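Local coordinates for protein uracil-DNA glycosylase (Epstein-Barr virus, PDB 6LYJ) that belongs to the uracil-DNA glycosylase superfamily and has that family's fold, a central parallel beta-sheet of four strands with helices around it, at residues 27-39 against 71-83. Sequence-based numbering, arbitrary orientation.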
# COMPACT_ATOMS: atom_id res chain seq x y z
N ASN A 27 19.88 20.38 4.67
CA ASN A 27 18.57 20.04 5.20
C ASN A 27 18.12 18.66 4.74
O ASN A 27 17.78 18.45 3.57
CB ASN A 27 17.53 21.09 4.79
CG ASN A 27 16.18 20.88 5.46
OD1 ASN A 27 16.06 20.09 6.41
ND2 ASN A 27 15.17 21.58 4.98
N LEU A 28 18.11 17.71 5.67
CA LEU A 28 17.72 16.33 5.39
C LEU A 28 16.25 16.07 5.69
O LEU A 28 15.83 14.90 5.66
CB LEU A 28 18.60 15.37 6.18
CG LEU A 28 20.10 15.49 5.87
CD1 LEU A 28 20.93 14.59 6.78
CD2 LEU A 28 20.38 15.20 4.40
N LEU A 29 15.47 17.11 6.00
CA LEU A 29 14.02 17.04 6.16
C LEU A 29 13.58 16.20 7.35
O LEU A 29 12.40 16.20 7.70
CB LEU A 29 13.36 16.50 4.88
CG LEU A 29 13.59 17.32 3.61
CD1 LEU A 29 13.02 16.57 2.41
CD2 LEU A 29 12.97 18.70 3.75
N LEU A 30 14.50 15.48 7.96
CA LEU A 30 14.18 14.62 9.09
C LEU A 30 14.24 15.40 10.40
O LEU A 30 15.03 16.35 10.53
CB LEU A 30 15.16 13.45 9.16
CG LEU A 30 14.98 12.34 8.13
CD1 LEU A 30 16.19 11.43 8.13
CD2 LEU A 30 13.72 11.54 8.41
N PRO A 31 13.43 15.02 11.38
CA PRO A 31 13.53 15.64 12.71
C PRO A 31 14.87 15.31 13.36
O PRO A 31 15.51 14.31 13.05
CB PRO A 31 12.37 15.02 13.49
CG PRO A 31 11.51 14.34 12.47
CD PRO A 31 12.41 13.96 11.35
N ASP A 32 15.27 16.19 14.28
CA ASP A 32 16.57 16.04 14.93
C ASP A 32 16.69 14.71 15.65
O ASP A 32 17.78 14.11 15.69
CB ASP A 32 16.80 17.20 15.90
CG ASP A 32 16.94 18.54 15.20
OD1 ASP A 32 17.54 18.59 14.11
OD2 ASP A 32 16.43 19.54 15.74
N LEU A 33 15.60 14.23 16.25
CA LEU A 33 15.65 12.94 16.93
C LEU A 33 15.97 11.81 15.96
O LEU A 33 16.71 10.88 16.30
CB LEU A 33 14.33 12.67 17.65
CG LEU A 33 14.16 13.39 18.99
CD1 LEU A 33 12.72 13.28 19.45
CD2 LEU A 33 15.11 12.83 20.04
N TRP A 34 15.46 11.90 14.73
CA TRP A 34 15.77 10.89 13.73
C TRP A 34 17.21 11.00 13.25
O TRP A 34 17.86 9.98 12.98
CB TRP A 34 14.79 10.95 12.56
CG TRP A 34 13.61 10.06 12.79
CD1 TRP A 34 12.46 10.37 13.45
CD2 TRP A 34 13.50 8.69 12.40
NE1 TRP A 34 11.62 9.28 13.47
CE2 TRP A 34 12.24 8.24 12.83
CE3 TRP A 34 14.33 7.81 11.71
CZ2 TRP A 34 11.79 6.94 12.60
CZ3 TRP A 34 13.89 6.52 11.48
CH2 TRP A 34 12.63 6.09 11.92
N LEU A 35 17.73 12.22 13.10
CA LEU A 35 19.14 12.37 12.76
C LEU A 35 20.02 11.76 13.84
O LEU A 35 20.98 11.04 13.54
CB LEU A 35 19.47 13.85 12.56
CG LEU A 35 18.82 14.50 11.34
CD1 LEU A 35 19.12 15.99 11.30
CD2 LEU A 35 19.25 13.82 10.04
N ASP A 36 19.71 12.03 15.11
CA ASP A 36 20.43 11.39 16.21
C ASP A 36 20.31 9.87 16.16
O ASP A 36 21.28 9.15 16.41
CB ASP A 36 19.93 11.92 17.56
CG ASP A 36 20.17 13.41 17.73
OD1 ASP A 36 21.06 13.95 17.04
OD2 ASP A 36 19.48 14.03 18.57
N PHE A 37 19.11 9.37 15.85
CA PHE A 37 18.86 7.93 15.84
C PHE A 37 19.63 7.23 14.72
O PHE A 37 20.19 6.15 14.93
CB PHE A 37 17.36 7.67 15.71
CG PHE A 37 16.98 6.22 15.78
CD1 PHE A 37 16.88 5.58 17.00
CD2 PHE A 37 16.69 5.52 14.62
CE1 PHE A 37 16.51 4.25 17.07
CE2 PHE A 37 16.32 4.18 14.68
CZ PHE A 37 16.23 3.55 15.90
N LEU A 38 19.64 7.82 13.52
CA LEU A 38 20.24 7.14 12.38
C LEU A 38 21.76 7.23 12.39
O LEU A 38 22.43 6.30 11.92
CB LEU A 38 19.70 7.73 11.08
CG LEU A 38 18.20 7.57 10.81
CD1 LEU A 38 17.80 8.31 9.55
CD2 LEU A 38 17.82 6.09 10.72
N GLN A 39 22.32 8.30 12.94
CA GLN A 39 23.77 8.52 12.97
C GLN A 39 24.36 8.35 11.57
O GLN A 39 25.32 7.60 11.36
CB GLN A 39 24.45 7.58 13.97
CG GLN A 39 23.98 7.74 15.40
CD GLN A 39 24.41 9.06 16.01
OE1 GLN A 39 25.50 9.56 15.73
NE2 GLN A 39 23.55 9.63 16.85
N CYS A 71 6.69 14.80 3.24
CA CYS A 71 7.20 13.49 2.88
C CYS A 71 7.91 12.80 4.04
O CYS A 71 8.13 11.58 3.97
CB CYS A 71 8.15 13.57 1.67
SG CYS A 71 9.78 14.29 1.96
N MET A 72 8.25 13.52 5.11
CA MET A 72 8.80 12.93 6.32
C MET A 72 7.82 12.97 7.49
O MET A 72 8.24 12.85 8.65
CB MET A 72 10.11 13.63 6.72
CG MET A 72 11.20 13.57 5.67
SD MET A 72 11.68 11.88 5.23
CE MET A 72 12.93 12.20 3.99
N ALA A 73 6.52 13.18 7.22
CA ALA A 73 5.56 13.25 8.31
C ALA A 73 5.56 11.98 9.15
O ALA A 73 5.34 12.04 10.37
CB ALA A 73 4.15 13.52 7.76
N TRP A 74 5.81 10.83 8.52
CA TRP A 74 5.87 9.55 9.22
C TRP A 74 6.90 9.53 10.34
O TRP A 74 6.84 8.65 11.20
CB TRP A 74 6.19 8.43 8.23
CG TRP A 74 7.45 8.69 7.46
CD1 TRP A 74 7.56 9.34 6.26
CD2 TRP A 74 8.78 8.32 7.84
NE1 TRP A 74 8.88 9.39 5.87
CE2 TRP A 74 9.65 8.78 6.82
CE3 TRP A 74 9.32 7.65 8.94
CZ2 TRP A 74 11.03 8.58 6.87
CZ3 TRP A 74 10.70 7.46 8.98
CH2 TRP A 74 11.53 7.92 7.96
N ALA A 75 7.85 10.46 10.33
CA ALA A 75 8.91 10.48 11.33
C ALA A 75 8.64 11.45 12.48
O ALA A 75 9.45 11.52 13.40
CB ALA A 75 10.25 10.82 10.67
N ARG A 76 7.54 12.20 12.44
CA ARG A 76 7.34 13.30 13.37
C ARG A 76 6.33 13.01 14.48
O ARG A 76 6.02 13.92 15.26
CB ARG A 76 6.91 14.56 12.62
CG ARG A 76 7.94 15.07 11.61
CD ARG A 76 7.64 16.51 11.19
NE ARG A 76 6.46 16.63 10.33
CZ ARG A 76 6.51 16.74 9.01
NH1 ARG A 76 7.68 16.76 8.39
NH2 ARG A 76 5.39 16.86 8.31
N PHE A 77 5.82 11.79 14.61
CA PHE A 77 4.75 11.54 15.57
C PHE A 77 5.23 10.91 16.88
O PHE A 77 4.46 10.88 17.84
CB PHE A 77 3.67 10.62 14.97
CG PHE A 77 2.79 11.29 13.95
CD1 PHE A 77 3.20 11.43 12.64
CD2 PHE A 77 1.54 11.78 14.32
CE1 PHE A 77 2.38 12.03 11.70
CE2 PHE A 77 0.72 12.39 13.39
CZ PHE A 77 1.14 12.52 12.08
N CYS A 78 6.47 10.44 16.94
CA CYS A 78 6.99 9.89 18.19
C CYS A 78 8.50 9.86 18.10
O CYS A 78 9.08 9.96 17.02
CB CYS A 78 6.44 8.48 18.46
SG CYS A 78 7.09 7.20 17.38
N ASP A 79 9.13 9.69 19.26
CA ASP A 79 10.57 9.52 19.26
C ASP A 79 10.90 8.17 18.63
O ASP A 79 10.20 7.19 18.88
CB ASP A 79 11.12 9.56 20.68
CG ASP A 79 10.83 10.88 21.38
OD1 ASP A 79 10.32 11.81 20.72
OD2 ASP A 79 11.11 10.98 22.59
N PRO A 80 11.95 8.09 17.81
CA PRO A 80 12.27 6.80 17.18
C PRO A 80 12.57 5.70 18.19
O PRO A 80 12.27 4.53 17.92
CB PRO A 80 13.48 7.12 16.29
CG PRO A 80 13.96 8.47 16.75
CD PRO A 80 12.77 9.19 17.28
N SER A 81 13.15 6.05 19.34
CA SER A 81 13.43 5.05 20.36
C SER A 81 12.16 4.42 20.92
O SER A 81 12.23 3.35 21.52
CB SER A 81 14.24 5.67 21.51
OG SER A 81 15.56 5.96 21.09
N ASP A 82 11.01 5.07 20.75
CA ASP A 82 9.73 4.58 21.26
C ASP A 82 8.93 3.79 20.23
O ASP A 82 7.79 3.42 20.50
CB ASP A 82 8.90 5.75 21.78
CG ASP A 82 9.55 6.45 22.96
OD1 ASP A 82 10.28 5.78 23.72
OD2 ASP A 82 9.33 7.66 23.13
N ILE A 83 9.49 3.54 19.04
CA ILE A 83 8.78 2.79 18.02
C ILE A 83 8.59 1.35 18.48
O ILE A 83 9.53 0.71 18.96
CB ILE A 83 9.52 2.87 16.68
CG1 ILE A 83 9.43 4.30 16.13
CG2 ILE A 83 8.96 1.85 15.69
CD1 ILE A 83 10.35 4.57 14.97
O HOH W 1 10.45 16.49 9.52
O HOH W 2 9.42 8.38 14.85
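From Leu30 against Met72 to Trp34 against Pro80, segments 27-39 and 71-83 run alongside in the same chain direction, the CA atoms of Leu30 and Met72 6.3 Å apart and those of Trp34 and Pro80 6.4 Å, with no clear direct hydrogen bond between the segments. Trp34, on the first turn of helix 32-38, is clamped on both faces. Ala75 CB lies over one face, 3.7 Å from the centroid of the five-membered ring, and Pro80 CB covers the opposite face, each a CH-pi contact. On the Ala75 side the edge of Trp74 meets the six-membered ring in a T-shaped pair, planes at 78°. Trp34 NE1 points within the ring plane to a water 2.7 Å away, which passes a hydrogen bond on to Cys78 O and so ties the indole to the loop backbone. Pro80 is shared: its CB also sits 3.9 Å from the centroid of the Phe37 ring, whose face is laid over it because Phe37 CG stands anti to the backbone N (chi1 -176°). Ile83 CD1 touches Trp34 CZ2 at 3.6 Å. At the other end Leu30 CD2 rests on Met72 SD (3.8 Å), the Pro31 ring crosses the Arg76 side chain at about a right angle, CG against CG, and a second water bridges Leu29 O and Arg76 NH1; Arg76 NH2 donates a hydrogen bond to Asp69 O. The contact fastens the first modelled helix, 32-38, and its lead-in to the loop before strand 85-89 of the central sheet. Trp34, Trp74 and Ile83 all reach Leu146 on edge strand 145-149, Leu30 and Ile83 pack on helix 167-181, and Leu28 and Leu29 lean on helix 42-59.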